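PDB 2IMQ: nitrophorin Cim l NP from Cimex lectularius, which carries nitric oxide on a heme b group and delivers it to the victim during blood feeding, causing vasodilation. Local coordinates for residues 77-82 with 116-121; 105-110 with 152-157; 128-133 with 164-169. All blocks are in the same frame, centred on the assembly; numbering follows the deposited sequence.

Contact 1: residues 77-82 with 116-121; sequences KNTITE and GGIVTS. With HEM (protoporphyrin IX containing Fe), chain B.
Thr79 faces Ile118 and Lys77 faces Thr120 across two strands, 77-80 and 116-121, that run antiparallel at 171° but whose axes come no closer than 8.7 Å, a separation that fits strands of two stacked sheets and not neighbours within one. The contact therefore rests on side chains. Those of Thr79 and Ile118 overlap alongside one another, methyl against methyl, with Thr79 CG2 at 3.9 Å from Ile118 CG2. The longer branch of Ile118 brings CD1 to 3.9 Å from Thr79 O and near Thr81 CG2. Beside this pair, Lys77 CB meets Thr120 CG2 at 4.0 Å, but the rest of the lysine leaves the interface. Bends at chi2 (70°) and chi4 fold it back onto its own strand, so that NZ donates to Asn78 O over 2.7 Å, from well above the carbonyl plane, and also to Thr79 OG1. That hydroxyl has a second partner, a water 2.6 Å from Thr79 OG1 that lies 2.8 Å from Thr120 OG1 and thereby bridges the two buried threonines. Thr120 OG1 is in addition hydrogen-bonded to Thr104 OG1. On the other side of strand 77-80, Asn78 and Ile80 turn to the heme, Asn78 ND2 lying 3.6 Å from HEM CAA and bonding to Thr87 OG1. This is the face-to-face packing of the two sheets of a DNase I-like beta-sandwich, here with one edge strand serving both the sandwich interior and the heme pocket.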
loop_
_atom_site.group_PDB
_atom_site.type_symbol
_atom_site.label_atom_id
_atom_site.label_comp_id
_atom_site.label_asym_id
_atom_site.label_seq_id
_atom_site.Cartn_x
_atom_site.Cartn_y
_atom_site.Cartn_z
ATOM N N LYS A 77 4.049 13.927 5.019
ATOM C CA LYS A 77 2.968 14.375 4.169
ATOM C C LYS A 77 1.737 13.468 4.329
ATOM O O LYS A 77 1.857 12.253 4.489
ATOM C CB LYS A 77 3.396 14.314 2.691
ATOM C CG LYS A 77 2.449 15.027 1.730
ATOM C CD LYS A 77 2.493 16.558 1.893
ATOM C CE LYS A 77 1.500 17.275 0.924
ATOM N NZ LYS A 77 0.099 16.755 0.784
ATOM N N ASN A 78 0.560 14.073 4.297
ATOM C CA ASN A 78 -0.714 13.397 3.970
ATOM C C ASN A 78 -1.262 13.980 2.720
ATOM O O ASN A 78 -1.272 15.229 2.558
ATOM C CB ASN A 78 -1.744 13.585 5.089
ATOM C CG ASN A 78 -3.135 13.157 4.708
ATOM O OD1 ASN A 78 -3.992 13.982 4.370
ATOM N ND2 ASN A 78 -3.361 11.850 4.676
ATOM N N THR A 79 -1.739 13.115 1.819
ATOM C CA THR A 79 -2.326 13.551 0.588
ATOM C C THR A 79 -3.615 12.786 0.427
ATOM O O THR A 79 -3.601 11.564 0.529
ATOM C CB THR A 79 -1.423 13.238 -0.586
ATOM O OG1 THR A 79 -0.160 13.855 -0.397
ATOM C CG2 THR A 79 -2.004 13.798 -1.869
ATOM N N ILE A 80 -4.717 13.459 0.171
ATOM C CA ILE A 80 -5.967 12.809 -0.157
ATOM C C ILE A 80 -6.583 13.305 -1.453
ATOM O O ILE A 80 -6.493 14.501 -1.831
ATOM C CB ILE A 80 -6.997 12.886 0.997
ATOM C CG1 ILE A 80 -7.385 14.334 1.282
ATOM C CG2 ILE A 80 -6.469 12.169 2.234
ATOM C CD1 ILE A 80 -8.471 14.488 2.361
ATOM N N THR A 81 -7.214 12.369 -2.129
ATOM C CA THR A 81 -8.082 12.647 -3.273
ATOM C C THR A 81 -9.468 12.129 -2.933
ATOM O O THR A 81 -9.740 11.749 -1.789
ATOM C CB THR A 81 -7.553 12.025 -4.568
ATOM O OG1 THR A 81 -7.631 10.597 -4.478
ATOM C CG2 THR A 81 -6.101 12.339 -4.801
ATOM N N GLU A 82 -10.373 12.091 -3.886
ATOM C CA GLU A 82 -11.654 11.523 -3.556
ATOM C C GLU A 82 -11.592 10.020 -3.211
ATOM O O GLU A 82 -12.402 9.571 -2.406
ATOM C CB GLU A 82 -12.671 11.790 -4.663
ATOM C CG GLU A 82 -13.480 13.057 -4.421
ATOM C CD GLU A 82 -14.412 12.890 -3.242
ATOM O OE1 GLU A 82 -15.397 12.119 -3.359
ATOM O OE2 GLU A 82 -14.148 13.490 -2.189
ATOM N N GLY A 116 -5.828 7.013 -10.586
ATOM C CA GLY A 116 -4.494 7.517 -10.773
ATOM C C GLY A 116 -3.656 7.073 -9.606
ATOM O O GLY A 116 -3.711 5.904 -9.245
ATOM N N GLY A 117 -2.896 7.994 -9.038
ATOM C CA GLY A 117 -2.117 7.681 -7.914
ATOM C C GLY A 117 -1.441 8.883 -7.317
ATOM O O GLY A 117 -1.613 10.042 -7.770
ATOM N N ILE A 118 -0.673 8.599 -6.286
ATOM C CA ILE A 118 0.085 9.597 -5.465
ATOM C C ILE A 118 1.463 9.064 -5.275
ATOM O O ILE A 118 1.635 7.871 -4.960
ATOM C CB ILE A 118 -0.566 9.778 -4.112
ATOM C CG1 ILE A 118 -2.059 10.156 -4.225
ATOM C CG2 ILE A 118 0.179 10.880 -3.256
ATOM C CD1 ILE A 118 -2.810 10.050 -2.971
ATOM N N VAL A 119 2.476 9.936 -5.408
ATOM C CA VAL A 119 3.811 9.548 -5.039
ATOM C C VAL A 119 4.383 10.583 -4.069
ATOM O O VAL A 119 4.414 11.742 -4.403
ATOM C CB VAL A 119 4.791 9.475 -6.236
ATOM C CG1 VAL A 119 6.049 8.842 -5.814
ATOM C CG2 VAL A 119 4.221 8.749 -7.367
ATOM N N THR A 120 4.848 10.136 -2.931
ATOM C CA THR A 120 5.540 11.005 -1.952
ATOM C C THR A 120 6.940 10.505 -1.819
ATOM O O THR A 120 7.188 9.323 -1.575
ATOM C CB THR A 120 4.781 10.948 -0.612
ATOM O OG1 THR A 120 3.518 11.589 -0.755
ATOM C CG2 THR A 120 5.528 11.668 0.511
ATOM N N SER A 121 7.907 11.439 -1.935
ATOM C CA SER A 121 9.307 11.107 -1.915
ATOM C C SER A 121 10.069 12.054 -0.974
ATOM O O SER A 121 9.688 13.175 -0.776
ATOM C CB SER A 121 9.934 11.240 -3.319
ATOM O OG SER A 121 9.286 10.388 -4.259
HETATM C CHA HEM B . -6.239 12.032 7.165
HETATM C CHB HEM B . -5.992 7.206 7.555
HETATM C CHC HEM B . -10.646 6.883 6.367
HETATM C CHD HEM B . -10.881 11.592 5.659
HETATM C C1A HEM B . -5.755 10.780 7.411
HETATM C C2A HEM B . -4.424 10.443 7.858
HETATM C C3A HEM B . -4.371 9.088 7.925
HETATM C C4A HEM B . -5.653 8.556 7.563
HETATM C CMA HEM B . -3.177 8.268 8.379
HETATM C CAA HEM B . -3.270 11.411 8.202
HETATM C CBA HEM B . -3.382 11.571 9.743
HETATM C CGA HEM B . -2.364 12.570 10.274
HETATM O O1A HEM B . -2.604 13.771 10.156
HETATM O O2A HEM B . -1.341 12.164 10.878
HETATM C C1B HEM B . -7.232 6.719 7.283
HETATM C C2B HEM B . -7.603 5.326 7.335
HETATM C C3B HEM B . -8.888 5.219 7.016
HETATM C C4B HEM B . -9.377 6.550 6.763
HETATM C CMB HEM B . -6.553 4.342 7.711
HETATM C CAB HEM B . -9.753 3.974 6.903
HETATM C CBB HEM B . -9.413 2.834 7.521
HETATM C C1C HEM B . -11.179 8.111 6.101
HETATM C C2C HEM B . -12.512 8.403 5.637
HETATM C C3C HEM B . -12.577 9.725 5.510
HETATM C C4C HEM B . -11.280 10.280 5.744
HETATM C CMC HEM B . -13.684 7.422 5.533
HETATM C CAC HEM B . -13.794 10.534 5.083
HETATM C CBC HEM B . -14.390 10.346 3.908
HETATM C C1D HEM B . -9.641 12.116 5.951
HETATM C C2D HEM B . -9.291 13.502 5.756
HETATM C C3D HEM B . -7.886 13.644 6.246
HETATM C C4D HEM B . -7.475 12.332 6.671
HETATM C CMD HEM B . -10.189 14.613 5.212
HETATM C CAD HEM B . -7.104 14.969 6.216
HETATM C CBD HEM B . -7.753 15.862 7.261
HETATM C CGD HEM B . -6.876 17.037 7.563
HETATM O O1D HEM B . -7.311 17.873 8.420
HETATM O O2D HEM B . -5.774 17.116 6.944
HETATM N NA HEM B . -6.502 9.618 7.252
HETATM N NB HEM B . -8.330 7.442 6.906
HETATM N NC HEM B . -10.455 9.265 6.122
HETATM N ND HEM B . -8.531 11.460 6.471
HETATM FE FE HEM B . -8.505 9.469 6.822
HETATM O O HOH W 1 1.249 11.991 0.831
#

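Contact 2: residues 105-110 with 152-157; sequences IIVTVD and TRLDYS
Val107 sets its CG1 methyl over one face of the Arg153 guanidinium, 3.5 Å from Arg153 CZ and close to the centre of the flat group. Two torsions bring this about: Val107 CG1 lies opposite its own backbone N (chi1 170°), projecting from the strand, and the arginine chain, otherwise extended, turns at chi3 (-77°) to lay its planar end across the valine. Val109 CG1 approaches the same group obliquely, 3.7 Å from Arg153 NH2. The charge has its partner outside the contact, in a salt bridge from Arg153 NE to Asp151, so Val107 and Val109 supply an apolar surface for a guanidinium already held by an acid.

Apolar packing follows on the other branch of Val107, whose CG2 touches Leu154 CD2 at 3.7 Å. Further along the strand, Ile105 and Tyr156 approach from opposing sides, with Ile105 CD1 at the ring edge near its plane. Carbon-to-oxygen van der Waals contacts add to this: Ile105 CG1 is 3.6 Å from Tyr156 OH, and Ile105 CD1 rests 3.6 Å from Arg153 O.

Within 152-157, side-chain hydrogen bonds shape the segment. Asp155 OD1 takes Ser157 OG at 2.6 Å on its syn side and Ser157 N at 3.0 Å on its anti side, both from the same face of the carboxylate. The bond from the backbone N of Ser157, two residues on, makes this an Asx turn. Asp155 OD2, meanwhile, is bonded to Tyr150 OH and Trp213 NE1.

Ile105 and Val107 point opposite to Ile106, which reaches toward Thr79 of the other sheet; the arrangement is thus a long connecting loop, with a short 3-10 turn, packed on the outer face of an edge strand in the DNase I-like beta-sandwich.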
loop_
_atom_site.group_PDB
_atom_site.type_symbol
_atom_site.label_atom_id
_atom_site.label_comp_id
_atom_site.label_asym_id
_atom_site.label_seq_id
_atom_site.Cartn_x
_atom_site.Cartn_y
_atom_site.Cartn_z
ATOM N N ILE A 105 3.597 14.156 -5.805
ATOM C CA ILE A 105 2.810 14.392 -6.978
ATOM C C ILE A 105 1.521 13.582 -6.911
ATOM O O ILE A 105 1.441 12.530 -6.264
ATOM C CB ILE A 105 3.582 14.017 -8.304
ATOM C CG1 ILE A 105 3.834 12.515 -8.393
ATOM C CG2 ILE A 105 4.872 14.893 -8.473
ATOM C CD1 ILE A 105 3.838 12.001 -9.797
ATOM N N ILE A 106 0.507 14.113 -7.543
ATOM C CA ILE A 106 -0.720 13.408 -7.760
ATOM C C ILE A 106 -0.867 13.276 -9.264
ATOM O O ILE A 106 -0.677 14.262 -10.017
ATOM C CB ILE A 106 -1.902 14.206 -7.180
ATOM C CG1 ILE A 106 -1.798 14.327 -5.668
ATOM C CG2 ILE A 106 -3.174 13.523 -7.473
ATOM C CD1 ILE A 106 -2.852 15.185 -5.021
ATOM N N VAL A 107 -1.276 12.082 -9.697
ATOM C CA VAL A 107 -1.527 11.788 -11.099
ATOM C C VAL A 107 -2.985 11.380 -11.196
ATOM O O VAL A 107 -3.451 10.480 -10.467
ATOM C CB VAL A 107 -0.646 10.650 -11.658
ATOM C CG1 VAL A 107 -1.149 10.244 -13.039
ATOM C CG2 VAL A 107 0.815 11.079 -11.712
ATOM N N THR A 108 -3.729 11.946 -12.116
ATOM C CA THR A 108 -5.074 11.464 -12.316
ATOM C C THR A 108 -5.281 11.167 -13.771
ATOM O O THR A 108 -4.755 11.869 -14.636
ATOM C CB THR A 108 -6.110 12.407 -11.729
ATOM O OG1 THR A 108 -5.901 13.729 -12.221
ATOM C CG2 THR A 108 -5.910 12.541 -10.214
ATOM N N VAL A 109 -6.051 10.122 -14.047
ATOM C CA VAL A 109 -6.116 9.572 -15.380
ATOM C C VAL A 109 -7.495 9.773 -16.026
ATOM O O VAL A 109 -7.639 9.624 -17.256
ATOM C CB VAL A 109 -5.662 8.096 -15.398
ATOM C CG1 VAL A 109 -4.201 7.964 -14.930
ATOM C CG2 VAL A 109 -6.493 7.286 -14.513
ATOM N N ASP A 110 -8.486 10.174 -15.222
ATOM C CA ASP A 110 -9.861 10.370 -15.687
ATOM C C ASP A 110 -10.374 11.789 -15.360
ATOM O O ASP A 110 -9.904 12.439 -14.432
ATOM C CB ASP A 110 -10.801 9.336 -15.038
ATOM C CG ASP A 110 -10.782 9.383 -13.496
ATOM O OD1 ASP A 110 -9.711 9.645 -12.895
ATOM O OD2 ASP A 110 -11.799 9.180 -12.806
ATOM N N THR A 152 3.110 4.973 -15.703
ATOM C CA THR A 152 4.583 5.125 -15.661
ATOM C C THR A 152 4.944 6.365 -14.876
ATOM O O THR A 152 6.018 6.423 -14.329
ATOM C CB THR A 152 5.172 5.197 -17.061
ATOM O OG1 THR A 152 4.458 6.191 -17.776
ATOM C CG2 THR A 152 4.975 3.911 -17.775
ATOM N N ARG A 153 4.058 7.360 -14.814
ATOM C CA ARG A 153 4.309 8.581 -14.061
ATOM C C ARG A 153 4.403 8.370 -12.568
ATOM O O ARG A 153 4.904 9.201 -11.844
ATOM C CB ARG A 153 3.207 9.600 -14.324
ATOM C CG ARG A 153 3.194 10.141 -15.780
ATOM C CD ARG A 153 1.990 10.985 -16.019
ATOM N NE ARG A 153 0.787 10.169 -16.210
ATOM C CZ ARG A 153 -0.440 10.656 -16.402
ATOM N NH1 ARG A 153 -0.628 11.965 -16.477
ATOM N NH2 ARG A 153 -1.472 9.844 -16.555
ATOM N N LEU A 154 3.904 7.228 -12.104
ATOM C CA LEU A 154 3.894 6.853 -10.664
ATOM C C LEU A 154 5.095 5.995 -10.300
ATOM O O LEU A 154 5.309 5.680 -9.119
ATOM C CB LEU A 154 2.589 6.139 -10.310
ATOM C CG LEU A 154 1.315 6.922 -10.523
ATOM C CD1 LEU A 154 0.100 5.999 -10.411
ATOM C CD2 LEU A 154 1.177 8.048 -9.542
ATOM N N ASP A 155 5.923 5.663 -11.296
ATOM C CA ASP A 155 6.984 4.675 -11.162
ATOM C C ASP A 155 8.323 5.410 -11.194
ATOM O O ASP A 155 8.905 5.676 -12.282
ATOM C CB ASP A 155 6.936 3.666 -12.296
ATOM C CG ASP A 155 7.874 2.536 -12.105
ATOM O OD1 ASP A 155 8.882 2.673 -11.342
ATOM O OD2 ASP A 155 7.700 1.464 -12.720
ATOM N N TYR A 156 8.852 5.695 -10.000
ATOM C CA TYR A 156 10.083 6.461 -9.849
ATOM C C TYR A 156 11.328 5.609 -10.019
ATOM O O TYR A 156 12.460 6.075 -9.771
ATOM C CB TYR A 156 10.060 7.233 -8.522
ATOM C CG TYR A 156 9.338 8.549 -8.568
ATOM C CD1 TYR A 156 8.188 8.753 -9.301
ATOM C CD2 TYR A 156 9.795 9.595 -7.810
ATOM C CE1 TYR A 156 7.572 9.995 -9.337
ATOM C CE2 TYR A 156 9.186 10.820 -7.834
ATOM C CZ TYR A 156 8.092 11.015 -8.600
ATOM O OH TYR A 156 7.442 12.218 -8.647
ATOM N N SER A 157 11.161 4.372 -10.462
ATOM C CA SER A 157 12.278 3.548 -10.902
ATOM C C SER A 157 12.550 3.798 -12.395
ATOM O O SER A 157 13.618 3.413 -12.883
ATOM C CB SER A 157 12.052 2.057 -10.669
ATOM O OG SER A 157 11.190 1.482 -11.612
#

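Contact 3: residues 128-133 with 164-169; sequences RFSFTT and DFLFWI
Phe167 O is gripped by two donors, Thr132 N at 2.9 Å from Phe167 O in the carbonyl plane, and a water that donates to Phe167 O over 3.0 Å and also bonds Thr132 OG1, itself hydrogen-bonded to Leu154 O as well. The backbone bond is one of a regular series joining strands 128-133 and 165-169 as a parallel pair in the five-stranded sheet of the DNase I-like beta-sandwich. At its start Asp164 OD1 accepts from Arg128 N at 2.9 Å in a nearly straight bond, while Asp164 OD2 holds Thr251 OG1.

Four phenylalanines share one face of the sheet, where Phe129 packs on strand 6-17, Phe131 on strands 6-17 and 39-46, and Phe167 meets Phe278 of strand 274-281. The Phe129 and Phe165 rings meet obliquely, planes at 38° and centroids 4.8 Å apart, with Phe165 CD1 over the Phe129 face. The Phe131 and Phe167 rings lie nearly parallel at 17°, but displaced enough that little of one covers the other.

On the opposite face Thr132 sets its CG2 methyl over the Trp168 indole, 3.5 Å from the centroid of its five-membered ring, a CH-pi contact. Trp168 keeps CG opposite its backbone N (chi1 -166°), which places the ring across the threonine; NE1 bonds Ser134 OG. Beyond the last backbone bond, Thr133 OG1 donates to Ile169 O over just 2.6 Å, in the carbonyl plane.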
loop_
_atom_site.group_PDB
_atom_site.type_symbol
_atom_site.label_atom_id
_atom_site.label_comp_id
_atom_site.label_asym_id
_atom_site.label_seq_id
_atom_site.Cartn_x
_atom_site.Cartn_y
_atom_site.Cartn_z
ATOM N N ARG A 128 17.202 8.385 -1.365
ATOM C CA ARG A 128 15.873 8.839 -1.736
ATOM C C ARG A 128 14.852 7.726 -1.646
ATOM O O ARG A 128 15.034 6.684 -2.220
ATOM C CB ARG A 128 15.802 9.460 -3.125
ATOM C CG ARG A 128 14.506 10.198 -3.375
ATOM C CD ARG A 128 14.690 11.521 -3.865
ATOM N NE ARG A 128 13.504 12.306 -4.071
ATOM C CZ ARG A 128 13.111 13.299 -3.316
ATOM N NH1 ARG A 128 13.737 13.574 -2.171
ATOM N NH2 ARG A 128 12.052 14.014 -3.679
ATOM N N PHE A 129 13.826 7.983 -0.847
ATOM C CA PHE A 129 12.647 7.091 -0.683
ATOM C C PHE A 129 11.489 7.611 -1.504
ATOM O O PHE A 129 11.248 8.811 -1.537
ATOM C CB PHE A 129 12.186 7.052 0.785
ATOM C CG PHE A 129 13.087 6.308 1.696
ATOM C CD1 PHE A 129 14.286 6.873 2.139
ATOM C CD2 PHE A 129 12.751 5.053 2.149
ATOM C CE1 PHE A 129 15.135 6.186 2.995
ATOM C CE2 PHE A 129 13.578 4.364 3.001
ATOM C CZ PHE A 129 14.787 4.955 3.435
ATOM N N SER A 130 10.729 6.701 -2.128
ATOM C CA SER A 130 9.483 7.049 -2.783
ATOM C C SER A 130 8.456 6.015 -2.370
ATOM O O SER A 130 8.732 4.850 -2.397
ATOM C CB SER A 130 9.606 7.060 -4.331
ATOM O OG SER A 130 10.502 8.077 -4.788
ATOM N N PHE A 131 7.311 6.540 -2.035
ATOM C CA PHE A 131 6.096 5.762 -1.730
ATOM C C PHE A 131 4.966 6.123 -2.669
ATOM O O PHE A 131 4.607 7.292 -2.788
ATOM C CB PHE A 131 5.637 6.014 -0.287
ATOM C CG PHE A 131 6.594 5.483 0.732
ATOM C CD1 PHE A 131 7.721 6.217 1.097
ATOM C CD2 PHE A 131 6.460 4.206 1.223
ATOM C CE1 PHE A 131 8.611 5.698 2.004
ATOM C CE2 PHE A 131 7.347 3.698 2.128
ATOM C CZ PHE A 131 8.440 4.433 2.507
ATOM N N THR A 132 4.410 5.119 -3.353
ATOM C CA THR A 132 3.329 5.270 -4.276
ATOM C C THR A 132 2.116 4.512 -3.793
ATOM O O THR A 132 2.223 3.404 -3.314
ATOM C CB THR A 132 3.745 4.720 -5.655
ATOM O OG1 THR A 132 4.809 5.519 -6.132
ATOM C CG2 THR A 132 2.628 4.757 -6.685
ATOM N N THR A 133 0.973 5.131 -4.009
ATOM C CA THR A 133 -0.297 4.374 -4.041
ATOM C C THR A 133 -1.059 4.679 -5.338
ATOM O O THR A 133 -0.813 5.707 -5.982
ATOM C CB THR A 133 -1.151 4.633 -2.777
ATOM O OG1 THR A 133 -2.182 3.626 -2.661
ATOM C CG2 THR A 133 -1.823 5.943 -2.772
ATOM N N ASP A 164 16.386 5.473 -4.499
ATOM C CA ASP A 164 17.113 4.361 -3.897
ATOM C C ASP A 164 16.169 3.275 -3.345
ATOM O O ASP A 164 16.431 2.097 -3.473
ATOM C CB ASP A 164 17.984 4.839 -2.744
ATOM C CG ASP A 164 19.100 5.711 -3.216
ATOM O OD1 ASP A 164 18.925 6.960 -3.212
ATOM O OD2 ASP A 164 20.128 5.204 -3.709
ATOM N N PHE A 165 15.104 3.697 -2.676
ATOM C CA PHE A 165 14.106 2.751 -2.073
ATOM C C PHE A 165 12.707 3.150 -2.500
ATOM O O PHE A 165 12.291 4.295 -2.279
ATOM C CB PHE A 165 14.209 2.821 -0.545
ATOM C CG PHE A 165 15.621 2.642 -0.015
ATOM C CD1 PHE A 165 16.292 3.687 0.549
ATOM C CD2 PHE A 165 16.235 1.418 -0.061
ATOM C CE1 PHE A 165 17.594 3.485 1.054
ATOM C CE2 PHE A 165 17.497 1.196 0.440
ATOM C CZ PHE A 165 18.182 2.257 0.980
ATOM N N LEU A 166 12.005 2.198 -3.103
ATOM C CA LEU A 166 10.682 2.434 -3.628
ATOM C C LEU A 166 9.707 1.420 -3.131
ATOM O O LEU A 166 9.988 0.220 -3.094
ATOM C CB LEU A 166 10.657 2.417 -5.139
ATOM C CG LEU A 166 11.582 3.467 -5.786
ATOM C CD1 LEU A 166 12.773 2.793 -6.170
ATOM C CD2 LEU A 166 10.873 4.162 -6.906
ATOM N N PHE A 167 8.556 1.910 -2.747
ATOM C CA PHE A 167 7.420 1.069 -2.290
ATOM C C PHE A 167 6.154 1.497 -2.998
ATOM O O PHE A 167 5.915 2.679 -3.179
ATOM C CB PHE A 167 7.272 1.229 -0.768
ATOM C CG PHE A 167 8.539 0.840 -0.034
ATOM C CD1 PHE A 167 9.512 1.784 0.273
ATOM C CD2 PHE A 167 8.792 -0.484 0.287
ATOM C CE1 PHE A 167 10.694 1.382 0.894
ATOM C CE2 PHE A 167 9.976 -0.879 0.895
ATOM C CZ PHE A 167 10.926 0.079 1.186
ATOM N N TRP A 168 5.336 0.535 -3.373
ATOM C CA TRP A 168 4.083 0.815 -4.019
ATOM C C TRP A 168 3.087 -0.033 -3.251
ATOM O O TRP A 168 3.193 -1.261 -3.187
ATOM C CB TRP A 168 4.131 0.362 -5.473
ATOM C CG TRP A 168 3.034 0.862 -6.367
ATOM C CD1 TRP A 168 1.721 0.955 -6.118
ATOM C CD2 TRP A 168 3.223 1.386 -7.660
ATOM N NE1 TRP A 168 1.050 1.481 -7.195
ATOM C CE2 TRP A 168 1.967 1.753 -8.167
ATOM C CE3 TRP A 168 4.354 1.553 -8.489
ATOM C CZ2 TRP A 168 1.815 2.294 -9.405
ATOM C CZ3 TRP A 168 4.171 2.097 -9.738
ATOM C CH2 TRP A 168 2.926 2.461 -10.167
ATOM N N ILE A 169 2.122 0.643 -2.660
ATOM C CA ILE A 169 1.176 0.032 -1.703
ATOM C C ILE A 169 -0.243 0.449 -2.019
ATOM O O ILE A 169 -0.507 1.611 -2.309
ATOM C CB ILE A 169 1.525 0.401 -0.247
ATOM C CG1 ILE A 169 1.613 1.917 -0.040
ATOM C CG2 ILE A 169 2.826 -0.298 0.142
ATOM C CD1 ILE A 169 1.800 2.268 1.472
HETATM O O HOH W 2 7.278 4.560 -5.121
#

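All three contacts meet in one five-stranded sheet, in which strands 103-108, 116-124, 127-135 and 165-169 lie side by side in chain order. Contact 3 joins two of these strands within the sheet, contact 1 packs 116-121 against an edge strand of the six-stranded partner sheet, and contact 2 packs a loop against part of the outer face. Their centres are about 10 Å apart for contacts 1 and 2, and about 12 Å for either with contact 3. Along the chain contact 1 closes before contact 3 opens, whereas contact 2 alternates with both. Heme touches contact 1 directly, lying on the far side of strand 73-80 from the sandwich interior.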